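Side-chain contacts in aspartate aminotransferase, mitochondrial (Trypanosoma brucei brucei, PDB 4W5K), which probably catalyses the reversible transfer of an amino group between aspartate and 2-oxoglutarate, with pyridoxal 5'-phosphate as cofactor: residues E73-L78 with C254-I259; G102-G107 with I238-F243; G214-Q219 with R342-M347. The protein carries 1 engineered substitution. All coordinates share one frame; numbering follows the deposited sequence.

In the fold
Interactions 1 and 2 share the large mixed sheet of the aminotransferase fold. Their strands, 255-260 and 238-242, are antiparallel neighbours, and their helices, 69-80 and 99-110, cover opposite faces of it; the two contact centres are about 9 Å apart. Along the chain 102-107 and 238-243 are nested inside the span from 73-78 to 254-259. Interaction 3 stands apart, its centre about 20 Å from each of the others, and its segments alternate along the chain with those of both. The contact itself joins the loop after sheet strand 205-210 to a later part of the chain, 342-347. Interaction 2 reaches the cofactor directly.

Interaction 1 (E73-L78 with C254-I259); sequences EEAQKL and CGALHI
Helix 69-80 crosses strand 255-260 at Ala75 and Ala256, the axes of the two short segments passing 9.0 Å apart at an angle of 67°. The helix thus packs on one face of the large mixed sheet of a fold-type I pyridoxal phosphate enzyme, over the strand that runs antiparallel to both its neighbours, 92-97 and 238-242. The backbones come closest where small residues face each other: the CA atoms of Ala75 and Ala256 lie 6.7 Å apart, and CB of Ala75 touches CB of Ala256 at 3.8 Å. Two residues along the strand, the larger side chain of His258 reaches from the sheet to the flank of the helix. Its CE1 lies 3.6 Å from CG of Gln76, and the ring leans obliquely against the aliphatic part of that side chain, with the imidazole and amide planes only 25° apart. Gln76 holds CG beside its own backbone N and is extended beyond it, which carries the amide past the imidazole to Ser94 on the adjoining strand 92-97. Ser94 OG is hydrogen-bonded to both Gln76 NE2 and His258 ND1, linking the two side chains through a third residue, while Phe80 meets the His258 ring edge-to-face. Away from the strand, Glu74 and Lys77 form a salt bridge along the helix, and Lys298 gives the same carboxylate a second cationic partner. Lys77 NZ reaches Glu74 OE2 at 2.8 Å, on the syn side and 27° out of the carboxylate plane.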
ATOM      1  N   GLU A  73      10.120 -12.548   9.009  1.00 20.82           N
ATOM      2  CA  GLU A  73      10.776 -13.790   9.401  0.66 21.70           C
ATOM      3  C   GLU A  73       9.841 -15.004   9.279  1.00 22.70           C
ATOM      4  O   GLU A  73      10.242 -16.049   8.733  1.00 24.24           O
ATOM      5  CB  GLU A  73      11.285 -13.668  10.836  0.66 26.26           C
ATOM      6  CG  GLU A  73      12.033 -14.874  11.349  0.66 30.63           C
ATOM      7  CD  GLU A  73      12.697 -14.594  12.680  0.66 40.59           C
ATOM      8  OE1 GLU A  73      12.970 -15.556  13.422  0.66 46.71           O
ATOM      9  OE2 GLU A  73      12.943 -13.401  12.977  0.66 43.42           O
ATOM     10  N   GLU A  74       8.612 -14.870   9.780  1.00 22.30           N
ATOM     11  CA  GLU A  74       7.643 -15.972   9.685  1.00 21.54           C
ATOM     12  C   GLU A  74       7.220 -16.235   8.230  1.00 22.45           C
ATOM     13  O   GLU A  74       7.034 -17.391   7.845  1.00 23.01           O
ATOM     14  CB  GLU A  74       6.399 -15.695  10.542  1.00 23.50           C
ATOM     15  CG  GLU A  74       6.644 -15.689  12.059  1.00 27.34           C
ATOM     16  CD  GLU A  74       7.392 -16.912  12.560  1.00 32.99           C
ATOM     17  OE1 GLU A  74       6.925 -18.051  12.313  1.00 28.87           O
ATOM     18  OE2 GLU A  74       8.443 -16.729  13.218  1.00 35.33           O
ATOM     19  N   ALA A  75       7.075 -15.180   7.432  1.00 21.73           N
ATOM     20  CA  ALA A  75       6.750 -15.344   6.010  1.00 22.16           C
ATOM     21  C   ALA A  75       7.836 -16.141   5.292  1.00 22.42           C
ATOM     22  O   ALA A  75       7.532 -17.064   4.525  1.00 21.35           O
ATOM     23  CB  ALA A  75       6.560 -14.002   5.336  1.00 17.34           C
ATOM     24  N   GLN A  76       9.097 -15.782   5.541  1.00 18.81           N
ATOM     25  CA  GLN A  76      10.221 -16.556   5.000  1.00 19.73           C
ATOM     26  C   GLN A  76      10.144 -18.034   5.365  1.00 23.23           C
ATOM     27  O   GLN A  76      10.318 -18.918   4.503  1.00 21.61           O
ATOM     28  CB  GLN A  76      11.547 -16.014   5.519  1.00 23.51           C
ATOM     29  CG  GLN A  76      11.899 -14.639   5.031  1.00 22.36           C
ATOM     30  CD  GLN A  76      13.188 -14.154   5.679  1.00 23.67           C
ATOM     31  OE1 GLN A  76      13.399 -14.348   6.877  1.00 25.28           O
ATOM     32  NE2 GLN A  76      14.087 -13.595   4.875  1.00 22.92           N
ATOM     33  N   LYS A  77       9.947 -18.305   6.652  1.00 19.24           N
ATOM     34  CA  LYS A  77       9.947 -19.688   7.134  1.00 28.42           C
ATOM     35  C   LYS A  77       8.777 -20.494   6.560  1.00 26.07           C
ATOM     36  O   LYS A  77       8.919 -21.701   6.272  1.00 24.00           O
ATOM     37  CB  LYS A  77       9.924 -19.722   8.665  1.00 27.03           C
ATOM     38  CG  LYS A  77      11.245 -19.265   9.292  1.00 29.84           C
ATOM     39  CD  LYS A  77      11.297 -19.505  10.794  1.00 36.35           C
ATOM     40  CE  LYS A  77      10.211 -18.743  11.524  1.00 41.50           C
ATOM     41  NZ  LYS A  77      10.399 -18.785  13.014  1.00 46.82           N
ATOM     42  N   LEU A  78       7.632 -19.833   6.388  1.00 25.22           N
ATOM     43  CA  LEU A  78       6.447 -20.498   5.824  1.00 24.78           C
ATOM     44  C   LEU A  78       6.678 -20.806   4.346  1.00 23.48           C
ATOM     45  O   LEU A  78       6.326 -21.891   3.865  1.00 22.22           O
ATOM     46  CB  LEU A  78       5.184 -19.633   6.004  1.00 22.31           C
ATOM     47  CG  LEU A  78       3.923 -20.168   5.307  1.00 26.38           C
ATOM     48  CD1 LEU A  78       3.467 -21.482   5.931  1.00 24.07           C
ATOM     49  CD2 LEU A  78       2.807 -19.126   5.344  1.00 25.70           C
ATOM     50  N   CYS A 254      -1.777  -7.843   2.568  1.00 16.39           N
ATOM     51  CA  CYS A 254      -0.687  -8.453   3.294  1.00 16.41           C
ATOM     52  C   CYS A 254       0.015  -9.470   2.403  1.00 18.25           C
ATOM     53  O   CYS A 254      -0.622 -10.414   1.922  1.00 16.07           O
ATOM     54  CB  CYS A 254      -1.215  -9.142   4.554  1.00 17.13           C
ATOM     55  SG  CYS A 254       0.041  -9.859   5.596  1.00 20.87           S
ATOM     56  N   GLY A 255       1.300  -9.244   2.171  1.00 16.22           N
ATOM     57  CA  GLY A 255       2.131 -10.208   1.441  1.00 15.28           C
ATOM     58  C   GLY A 255       3.603 -10.028   1.778  1.00 16.57           C
ATOM     59  O   GLY A 255       3.959  -9.180   2.625  1.00 17.64           O
ATOM     60  N   ALA A 256       4.455 -10.831   1.137  1.00 16.86           N
ATOM     61  CA  ALA A 256       5.906 -10.667   1.277  1.00 17.06           C
ATOM     62  C   ALA A 256       6.591 -10.976  -0.055  1.00 18.36           C
ATOM     63  O   ALA A 256       6.059 -11.689  -0.907  1.00 16.16           O
ATOM     64  CB  ALA A 256       6.460 -11.589   2.397  1.00 17.48           C
ATOM     65  N   LEU A 257       7.781 -10.420  -0.195  1.00 16.25           N
ATOM     66  CA  LEU A 257       8.653 -10.598  -1.343  1.00 16.63           C
ATOM     67  C   LEU A 257       9.968 -11.196  -0.874  1.00 18.89           C
ATOM     68  O   LEU A 257      10.504 -10.767   0.143  1.00 19.71           O
ATOM     69  CB  LEU A 257       8.876  -9.250  -2.032  1.00 16.13           C
ATOM     70  CG  LEU A 257       9.961  -9.195  -3.108  1.00 17.54           C
ATOM     71  CD1 LEU A 257       9.575 -10.083  -4.291  1.00 19.43           C
ATOM     72  CD2 LEU A 257      10.089  -7.768  -3.569  1.00 18.09           C
ATOM     73  N   HIS A 258      10.513 -12.166  -1.623  1.00 16.84           N
ATOM     74  CA  HIS A 258      11.764 -12.832  -1.250  1.00 18.89           C
ATOM     75  C   HIS A 258      12.647 -12.908  -2.479  1.00 17.90           C
ATOM     76  O   HIS A 258      12.146 -13.292  -3.540  1.00 18.72           O
ATOM     77  CB  HIS A 258      11.508 -14.261  -0.733  1.00 18.85           C
ATOM     78  CG  HIS A 258      10.461 -14.331   0.333  1.00 20.12           C
ATOM     79  ND1 HIS A 258      10.688 -13.936   1.637  1.00 22.15           N
ATOM     80  CD2 HIS A 258       9.180 -14.774   0.287  1.00 24.02           C
ATOM     81  CE1 HIS A 258       9.587 -14.130   2.346  1.00 20.58           C
ATOM     82  NE2 HIS A 258       8.655 -14.633   1.547  1.00 20.36           N
ATOM     83  N   ILE A 259      13.913 -12.520  -2.353  1.00 18.92           N
ATOM     84  CA  ILE A 259      14.891 -12.731  -3.419  1.00 18.86           C
ATOM     85  C   ILE A 259      16.114 -13.459  -2.876  1.00 21.04           C
ATOM     86  O   ILE A 259      16.825 -12.953  -2.013  1.00 21.49           O
ATOM     87  CB  ILE A 259      15.380 -11.406  -4.085  1.00 20.08           C
ATOM     88  CG1 ILE A 259      14.196 -10.519  -4.520  1.00 19.43           C
ATOM     89  CG2 ILE A 259      16.360 -11.733  -5.245  1.00 19.34           C
ATOM     90  CD1 ILE A 259      13.843  -9.440  -3.476  1.00 22.19           C
TER

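Interaction 2 (G102-G107 with I238-F243); sequences GALRIG and IVAQSF. With PLP (pyridoxal-5'-phosphate), chain C.
Ala103 and Ala240 meet methyl to methyl at only 3.5 Å between their CB atoms, so that helix and strand lie unusually close, their segment axes 7.4 Å apart and the two CA atoms separated by 5.0 Å. The directions are nearly antiparallel, at 154°. Leu104 broadens this tight spot: with CG beside its backbone N (chi1 -70°), the isobutyl group swings toward the strand and sets CG 3.8 Å from the CB of Ala240, with CD2 at the same distance. The Ala240 methyl thus nestles against both Ala103 and the Leu104 branch. At the far end Gly107 approaches Ile238 without touching it, Gly107 CA lying 4.8 Å from Ile238 CG2. This is the helix-on-sheet layer of the large domain of fold-type I enzymes, in which helix 99-110 begins at the cofactor phosphate; Gly100 N and Thr101 OG1, from its first turn, are hydrogen-bonded to the cofactor, and the helix dipole would probably help to stabilise the negative charge there. The strand delivers another phosphate ligand. Ser242 OG, placed anti to its own nitrogen (chi1 174°), donates to PLP O3P at 2.6 Å and is itself hydrogen-bonded to the backbone N of Ser244. The other branch of Leu104 also touches the cofactor, Leu104 CD1 lying 4.0 Å from PLP C6 of the pyridine ring.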
ATOM      1  N   GLY A 102       1.769  -6.180  -4.562  1.00 14.11           N
ATOM      2  CA  GLY A 102       2.909  -5.332  -4.186  1.00 17.68           C
ATOM      3  C   GLY A 102       4.244  -6.059  -4.362  1.00 18.96           C
ATOM      4  O   GLY A 102       5.236  -5.484  -4.837  1.00 17.38           O
ATOM      5  N   ALA A 103       4.292  -7.338  -3.996  1.00 15.62           N
ATOM      6  CA  ALA A 103       5.531  -8.083  -4.181  1.00 18.22           C
ATOM      7  C   ALA A 103       5.890  -8.229  -5.660  1.00 18.50           C
ATOM      8  O   ALA A 103       7.057  -8.139  -6.029  1.00 17.35           O
ATOM      9  CB  ALA A 103       5.438  -9.489  -3.528  1.00 17.61           C
ATOM     10  N   LEU A 104       4.893  -8.477  -6.513  1.00 16.24           N
ATOM     11  CA  LEU A 104       5.162  -8.567  -7.962  1.00 16.04           C
ATOM     12  C   LEU A 104       5.718  -7.252  -8.487  1.00 14.62           C
ATOM     13  O   LEU A 104       6.667  -7.236  -9.278  1.00 18.35           O
ATOM     14  CB  LEU A 104       3.890  -8.927  -8.727  1.00 15.95           C
ATOM     15  CG  LEU A 104       3.490 -10.372  -8.448  1.00 18.13           C
ATOM     16  CD1 LEU A 104       2.013 -10.552  -8.775  1.00 21.64           C
ATOM     17  CD2 LEU A 104       4.387 -11.369  -9.291  1.00 17.32           C
ATOM     18  N   ARG A 105       5.106  -6.144  -8.083  1.00 14.36           N
ATOM     19  CA  ARG A 105       5.532  -4.824  -8.555  1.00 14.85           C
ATOM     20  C   ARG A 105       6.908  -4.424  -8.003  1.00 19.43           C
ATOM     21  O   ARG A 105       7.802  -4.010  -8.776  1.00 18.82           O
ATOM     22  CB  ARG A 105       4.497  -3.749  -8.174  1.00 15.49           C
ATOM     23  CG  ARG A 105       4.930  -2.288  -8.447  1.00 16.06           C
ATOM     24  CD  ARG A 105       5.243  -2.034  -9.925  1.00 17.58           C
ATOM     25  NE  ARG A 105       5.634  -0.636 -10.135  1.00 17.98           N
ATOM     26  CZ  ARG A 105       4.790   0.363 -10.408  1.00 18.14           C
ATOM     27  NH1 ARG A 105       3.485   0.118 -10.505  1.00 18.79           N
ATOM     28  NH2 ARG A 105       5.259   1.605 -10.594  1.00 18.71           N
ATOM     29  N   ILE A 106       7.076  -4.512  -6.682  1.00 16.82           N
ATOM     30  CA  ILE A 106       8.363  -4.144  -6.074  1.00 16.77           C
ATOM     31  C   ILE A 106       9.470  -5.087  -6.584  1.00 18.37           C
ATOM     32  O   ILE A 106      10.556  -4.637  -6.915  1.00 19.04           O
ATOM     33  CB  ILE A 106       8.303  -4.161  -4.543  1.00 18.59           C
ATOM     34  CG1 ILE A 106       7.385  -3.029  -4.045  1.00 20.38           C
ATOM     35  CG2 ILE A 106       9.693  -4.005  -3.945  1.00 19.71           C
ATOM     36  CD1 ILE A 106       7.877  -1.613  -4.325  1.00 23.24           C
ATOM     37  N   GLY A 107       9.180  -6.386  -6.659  1.00 16.14           N
ATOM     38  CA  GLY A 107      10.140  -7.322  -7.253  1.00 17.10           C
ATOM     39  C   GLY A 107      10.493  -6.964  -8.668  1.00 18.32           C
ATOM     40  O   GLY A 107      11.681  -6.998  -9.051  1.00 18.97           O
ATOM     41  N   ILE A 238      13.077 -15.314  -7.261  1.00 16.87           N
ATOM     42  CA  ILE A 238      12.178 -14.307  -6.693  1.00 16.30           C
ATOM     43  C   ILE A 238      10.863 -14.989  -6.344  1.00 18.67           C
ATOM     44  O   ILE A 238      10.376 -15.802  -7.127  1.00 19.19           O
ATOM     45  CB  ILE A 238      11.892 -13.150  -7.673  1.00 17.21           C
ATOM     46  CG1 ILE A 238      13.200 -12.573  -8.212  1.00 22.93           C
ATOM     47  CG2 ILE A 238      11.061 -12.028  -6.990  1.00 19.38           C
ATOM     48  CD1 ILE A 238      13.419 -12.877  -9.652  1.00 25.85           C
ATOM     49  N   VAL A 239      10.294 -14.661  -5.183  1.00 16.35           N
ATOM     50  CA  VAL A 239       8.993 -15.208  -4.805  1.00 17.80           C
ATOM     51  C   VAL A 239       8.077 -14.082  -4.329  1.00 17.24           C
ATOM     52  O   VAL A 239       8.457 -13.337  -3.422  1.00 18.55           O
ATOM     53  CB  VAL A 239       9.094 -16.253  -3.675  1.00 16.25           C
ATOM     54  CG1 VAL A 239       7.701 -16.846  -3.385  1.00 16.01           C
ATOM     55  CG2 VAL A 239      10.064 -17.387  -4.057  1.00 20.23           C
ATOM     56  N   ALA A 240       6.898 -13.950  -4.955  1.00 14.43           N
ATOM     57  CA  ALA A 240       5.865 -13.015  -4.507  1.00 14.93           C
ATOM     58  C   ALA A 240       4.837 -13.834  -3.755  1.00 14.28           C
ATOM     59  O   ALA A 240       4.209 -14.730  -4.331  1.00 17.37           O
ATOM     60  CB  ALA A 240       5.214 -12.292  -5.689  1.00 16.69           C
ATOM     61  N   GLN A 241       4.697 -13.552  -2.462  1.00 13.63           N
ATOM     62  CA  GLN A 241       3.896 -14.386  -1.578  1.00 14.74           C
ATOM     63  C   GLN A 241       2.676 -13.608  -1.058  1.00 16.03           C
ATOM     64  O   GLN A 241       2.821 -12.581  -0.396  1.00 16.27           O
ATOM     65  CB  GLN A 241       4.788 -14.884  -0.415  1.00 16.43           C
ATOM     66  CG  GLN A 241       4.090 -15.641   0.686  1.00 17.80           C
ATOM     67  CD  GLN A 241       5.056 -16.051   1.782  1.00 21.02           C
ATOM     68  OE1 GLN A 241       6.010 -15.323   2.077  1.00 20.71           O
ATOM     69  NE2 GLN A 241       4.790 -17.188   2.431  1.00 22.51           N
ATOM     70  N   SER A 242       1.476 -14.113  -1.341  1.00 16.26           N
ATOM     71  CA  SER A 242       0.235 -13.471  -0.888  1.00 16.17           C
ATOM     72  C   SER A 242      -0.383 -14.155   0.325  1.00 15.56           C
ATOM     73  O   SER A 242      -0.467 -15.387   0.383  1.00 19.25           O
ATOM     74  CB  SER A 242      -0.798 -13.454  -2.031  1.00 17.22           C
ATOM     75  OG  SER A 242      -2.051 -12.968  -1.569  1.00 16.39           O
ATOM     76  N   PHE A 243      -0.850 -13.347   1.281  1.00 15.61           N
ATOM     77  CA  PHE A 243      -1.608 -13.866   2.406  1.00 17.21           C
ATOM     78  C   PHE A 243      -3.089 -13.572   2.294  1.00 16.59           C
ATOM     79  O   PHE A 243      -3.858 -13.819   3.240  1.00 18.18           O
ATOM     80  CB  PHE A 243      -1.010 -13.316   3.713  1.00 19.75           C
ATOM     81  CG  PHE A 243       0.378 -13.813   3.948  1.00 19.54           C
ATOM     82  CD1 PHE A 243       0.606 -15.167   4.165  1.00 21.27           C
ATOM     83  CD2 PHE A 243       1.470 -12.969   3.848  1.00 18.89           C
ATOM     84  CE1 PHE A 243       1.904 -15.653   4.333  1.00 27.80           C
ATOM     85  CE2 PHE A 243       2.769 -13.449   4.037  1.00 21.03           C
ATOM     86  CZ  PHE A 243       2.986 -14.786   4.278  1.00 22.45           C
TER
HETATM   87  N1  PLP C 500      -1.238 -13.304  -8.322  0.88 19.62           N
HETATM   88  C2  PLP C 500      -2.265 -14.190  -8.544  0.88 20.42           C
HETATM   89  C2A PLP C 500      -1.995 -15.383  -9.404  0.88 15.88           C
HETATM   90  C3  PLP C 500      -3.522 -13.978  -7.978  0.88 18.73           C
HETATM   91  O3  PLP C 500      -4.564 -14.838  -8.200  0.88 22.99           O
HETATM   92  C4  PLP C 500      -3.738 -12.864  -7.179  0.88 23.74           C
HETATM   93  C4A PLP C 500      -5.023 -12.786  -6.402  0.88 32.47           C
HETATM   94  O4A PLP C 500      -6.055 -12.459  -6.995  0.88 36.77           O
HETATM   95  C5  PLP C 500      -2.697 -11.964  -6.951  0.88 25.13           C
HETATM   96  C6  PLP C 500      -1.442 -12.200  -7.514  0.88 24.08           C
HETATM   97  C5A PLP C 500      -2.915 -10.720  -6.102  0.88 25.39           C
HETATM   98  O4P PLP C 500      -2.946 -11.044  -4.741  0.88 19.87           O
HETATM   99  P   PLP C 500      -3.020  -9.951  -3.635  0.88 15.20           P
HETATM  100  O1P PLP C 500      -4.446  -9.649  -3.286  0.88 19.75           O
HETATM  101  O2P PLP C 500      -2.314  -8.701  -4.103  0.88 13.41           O
HETATM  102  O3P PLP C 500      -2.301 -10.560  -2.453  0.88 20.06           O

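Interaction 3 (G214-Q219 with R342-M347); sequences GFATGQ and RQVGMM
A Met-aromatic contact between Phe215 and Met346 joins the loop that follows the cofactor-binding Tyr212 to the loop leading into strand 347-349. CG anti to the backbone nitrogen (chi1 -176°) brings the end of the Phe215 ring close to the 342-347 loop, and Met346 meets its edge at about a right angle. In the plane of the ring, Met346 CG lies 3.5 Å from Phe215 CZ. The thioether bends at its last torsion (chi3 -79°), bringing the terminal methyl CE back to 3.6 Å from Phe215 CE1, while SD sits oblique to the ring, 4.9 Å from the Phe215 centroid. Beside this pair, Val344 CG1 rests 3.5 Å from the carbonyl O of Ala216 and 4.0 Å from CG2 of Thr217. The Thr217 hydroxyl is engaged on its own side of the contact: Gln219 NE2 donates to Thr217 OG1 at 2.8 Å almost straight (170°), and Asp223 OD1 of helix 220-223 is also hydrogen-bonded to it. Across the loops the grip therefore rests on dispersion and shape, supplied by methyls, a thioether, an aromatic edge and a backbone carbonyl packed against a valine methyl, while directional bonds hold Thr217 from its own side.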
ATOM      1  N   GLY A 214      -1.080 -23.476   0.544  1.00 15.71           N
ATOM      2  CA  GLY A 214      -1.976 -24.043   1.546  1.00 19.28           C
ATOM      3  C   GLY A 214      -3.439 -23.955   1.156  1.00 23.80           C
ATOM      4  O   GLY A 214      -4.187 -24.914   1.335  1.00 22.66           O
ATOM      5  N   PHE A 215      -3.854 -22.798   0.641  1.00 22.02           N
ATOM      6  CA  PHE A 215      -5.196 -22.637   0.095  1.00 22.17           C
ATOM      7  C   PHE A 215      -5.443 -23.611  -1.068  1.00 22.73           C
ATOM      8  O   PHE A 215      -6.514 -24.224  -1.178  1.00 21.23           O
ATOM      9  CB  PHE A 215      -5.411 -21.165  -0.357  1.00 19.47           C
ATOM     10  CG  PHE A 215      -6.802 -20.881  -0.853  1.00 20.44           C
ATOM     11  CD1 PHE A 215      -7.127 -21.061  -2.186  1.00 22.08           C
ATOM     12  CD2 PHE A 215      -7.804 -20.469   0.036  1.00 18.39           C
ATOM     13  CE1 PHE A 215      -8.417 -20.835  -2.653  1.00 27.33           C
ATOM     14  CE2 PHE A 215      -9.098 -20.241  -0.416  1.00 23.67           C
ATOM     15  CZ  PHE A 215      -9.415 -20.412  -1.753  1.00 26.86           C
ATOM     16  N   ALA A 216      -4.447 -23.772  -1.925  1.00 21.13           N
ATOM     17  CA  ALA A 216      -4.632 -24.590  -3.137  1.00 20.65           C
ATOM     18  C   ALA A 216      -5.030 -26.033  -2.863  1.00 24.75           C
ATOM     19  O   ALA A 216      -6.036 -26.518  -3.405  1.00 25.17           O
ATOM     20  CB  ALA A 216      -3.350 -24.538  -3.968  1.00 20.18           C
ATOM     21  N   THR A 217      -4.277 -26.734  -2.012  1.00 21.09           N
ATOM     22  CA  THR A 217      -4.537 -28.158  -1.818  1.00 21.87           C
ATOM     23  C   THR A 217      -4.701 -28.553  -0.351  1.00 21.84           C
ATOM     24  O   THR A 217      -4.958 -29.730  -0.038  1.00 25.32           O
ATOM     25  CB  THR A 217      -3.410 -29.051  -2.431  1.00 24.08           C
ATOM     26  OG1 THR A 217      -2.232 -29.005  -1.611  1.00 21.56           O
ATOM     27  CG2 THR A 217      -3.100 -28.686  -3.883  1.00 23.51           C
ATOM     28  N   GLY A 218      -4.527 -27.580   0.543  1.00 22.01           N
ATOM     29  CA  GLY A 218      -4.632 -27.819   1.975  1.00 23.32           C
ATOM     30  C   GLY A 218      -3.319 -28.285   2.573  1.00 24.15           C
ATOM     31  O   GLY A 218      -3.242 -28.570   3.758  1.00 28.14           O
ATOM     32  N   GLN A 219      -2.286 -28.374   1.738  1.00 23.18           N
ATOM     33  CA  GLN A 219      -0.994 -28.913   2.160  1.00 21.81           C
ATOM     34  C   GLN A 219       0.076 -27.849   1.935  1.00 20.56           C
ATOM     35  O   GLN A 219       0.468 -27.619   0.795  1.00 20.11           O
ATOM     36  CB  GLN A 219      -0.640 -30.186   1.359  1.00 22.61           C
ATOM     37  CG  GLN A 219      -1.816 -31.178   1.157  1.00 29.58           C
ATOM     38  CD  GLN A 219      -1.574 -32.204   0.016  1.00 44.88           C
ATOM     39  OE1 GLN A 219      -1.418 -33.401   0.278  1.00 50.14           O
ATOM     40  NE2 GLN A 219      -1.571 -31.736  -1.245  1.00 31.58           N
ATOM     41  N   ARG A 342      -9.510 -32.101 -12.323  1.00 20.49           N
ATOM     42  CA  ARG A 342      -8.059 -32.128 -12.461  1.00 19.65           C
ATOM     43  C   ARG A 342      -7.485 -30.771 -12.081  1.00 21.30           C
ATOM     44  O   ARG A 342      -6.400 -30.666 -11.488  1.00 23.00           O
ATOM     45  CB  ARG A 342      -7.642 -32.477 -13.890  1.00 20.54           C
ATOM     46  CG  ARG A 342      -6.166 -32.783 -14.010  1.00 22.85           C
ATOM     47  CD  ARG A 342      -5.795 -33.271 -15.413  1.00 24.44           C
ATOM     48  NE  ARG A 342      -6.756 -34.267 -15.893  1.00 28.56           N
ATOM     49  CZ  ARG A 342      -7.680 -34.047 -16.833  1.00 31.67           C
ATOM     50  NH1 ARG A 342      -7.783 -32.859 -17.439  1.00 28.56           N
ATOM     51  NH2 ARG A 342      -8.503 -35.031 -17.181  1.00 29.09           N
ATOM     52  N   GLN A 343      -8.236 -29.735 -12.430  1.00 18.62           N
ATOM     53  CA  GLN A 343      -7.857 -28.354 -12.061  1.00 18.35           C
ATOM     54  C   GLN A 343      -7.883 -28.132 -10.543  1.00 19.17           C
ATOM     55  O   GLN A 343      -8.623 -28.793  -9.810  1.00 21.89           O
ATOM     56  CB  GLN A 343      -8.799 -27.378 -12.764  1.00 17.75           C
ATOM     57  CG  GLN A 343      -8.586 -27.204 -14.253  1.00 16.82           C
ATOM     58  CD  GLN A 343      -9.793 -26.560 -14.904  1.00 20.05           C
ATOM     59  OE1 GLN A 343     -10.707 -26.114 -14.211  1.00 20.95           O
ATOM     60  NE2 GLN A 343      -9.811 -26.513 -16.233  1.00 20.44           N
ATOM     61  N   VAL A 344      -7.082 -27.163 -10.080  1.00 19.21           N
ATOM     62  CA  VAL A 344      -6.899 -26.893  -8.655  1.00 21.11           C
ATOM     63  C   VAL A 344      -7.200 -25.426  -8.325  1.00 18.49           C
ATOM     64  O   VAL A 344      -6.715 -24.524  -8.995  1.00 19.60           O
ATOM     65  CB  VAL A 344      -5.441 -27.233  -8.225  1.00 24.40           C
ATOM     66  CG1 VAL A 344      -5.159 -26.835  -6.772  1.00 21.23           C
ATOM     67  CG2 VAL A 344      -5.147 -28.716  -8.466  1.00 26.81           C
ATOM     68  N   GLY A 345      -8.009 -25.210  -7.287  1.00 20.24           N
ATOM     69  CA  GLY A 345      -8.216 -23.866  -6.770  1.00 21.07           C
ATOM     70  C   GLY A 345      -9.541 -23.242  -7.170  1.00 20.31           C
ATOM     71  O   GLY A 345     -10.416 -23.907  -7.771  1.00 22.49           O
ATOM     72  N   MET A 346      -9.676 -21.950  -6.860  1.00 21.55           N
ATOM     73  CA  MET A 346     -10.951 -21.250  -7.003  1.00 25.33           C
ATOM     74  C   MET A 346     -11.368 -20.959  -8.429  1.00 22.35           C
ATOM     75  O   MET A 346     -12.540 -20.728  -8.680  1.00 27.51           O
ATOM     76  CB  MET A 346     -10.904 -19.908  -6.258  1.00 31.64           C
ATOM     77  CG  MET A 346     -11.119 -20.021  -4.801  1.00 36.86           C
ATOM     78  SD  MET A 346     -11.352 -18.352  -4.157  1.00 27.80           S
ATOM     79  CE  MET A 346      -9.664 -17.718  -4.076  1.00 29.53           C
ATOM     80  N   MET A 347     -10.411 -20.939  -9.356  1.00 20.75           N
ATOM     81  CA  MET A 347     -10.712 -20.576 -10.741  1.00 20.55           C
ATOM     82  C   MET A 347     -10.630 -21.752 -11.672  1.00 21.83           C
ATOM     83  O   MET A 347      -9.646 -22.499 -11.645  1.00 20.80           O
ATOM     84  CB  MET A 347      -9.746 -19.504 -11.248  1.00 19.74           C
ATOM     85  CG  MET A 347      -9.713 -18.277 -10.418  1.00 23.67           C
ATOM     86  SD  MET A 347     -11.315 -17.479 -10.529  1.00 30.40           S
ATOM     87  CE  MET A 347     -11.077 -16.163  -9.344  1.00 41.01           C
TER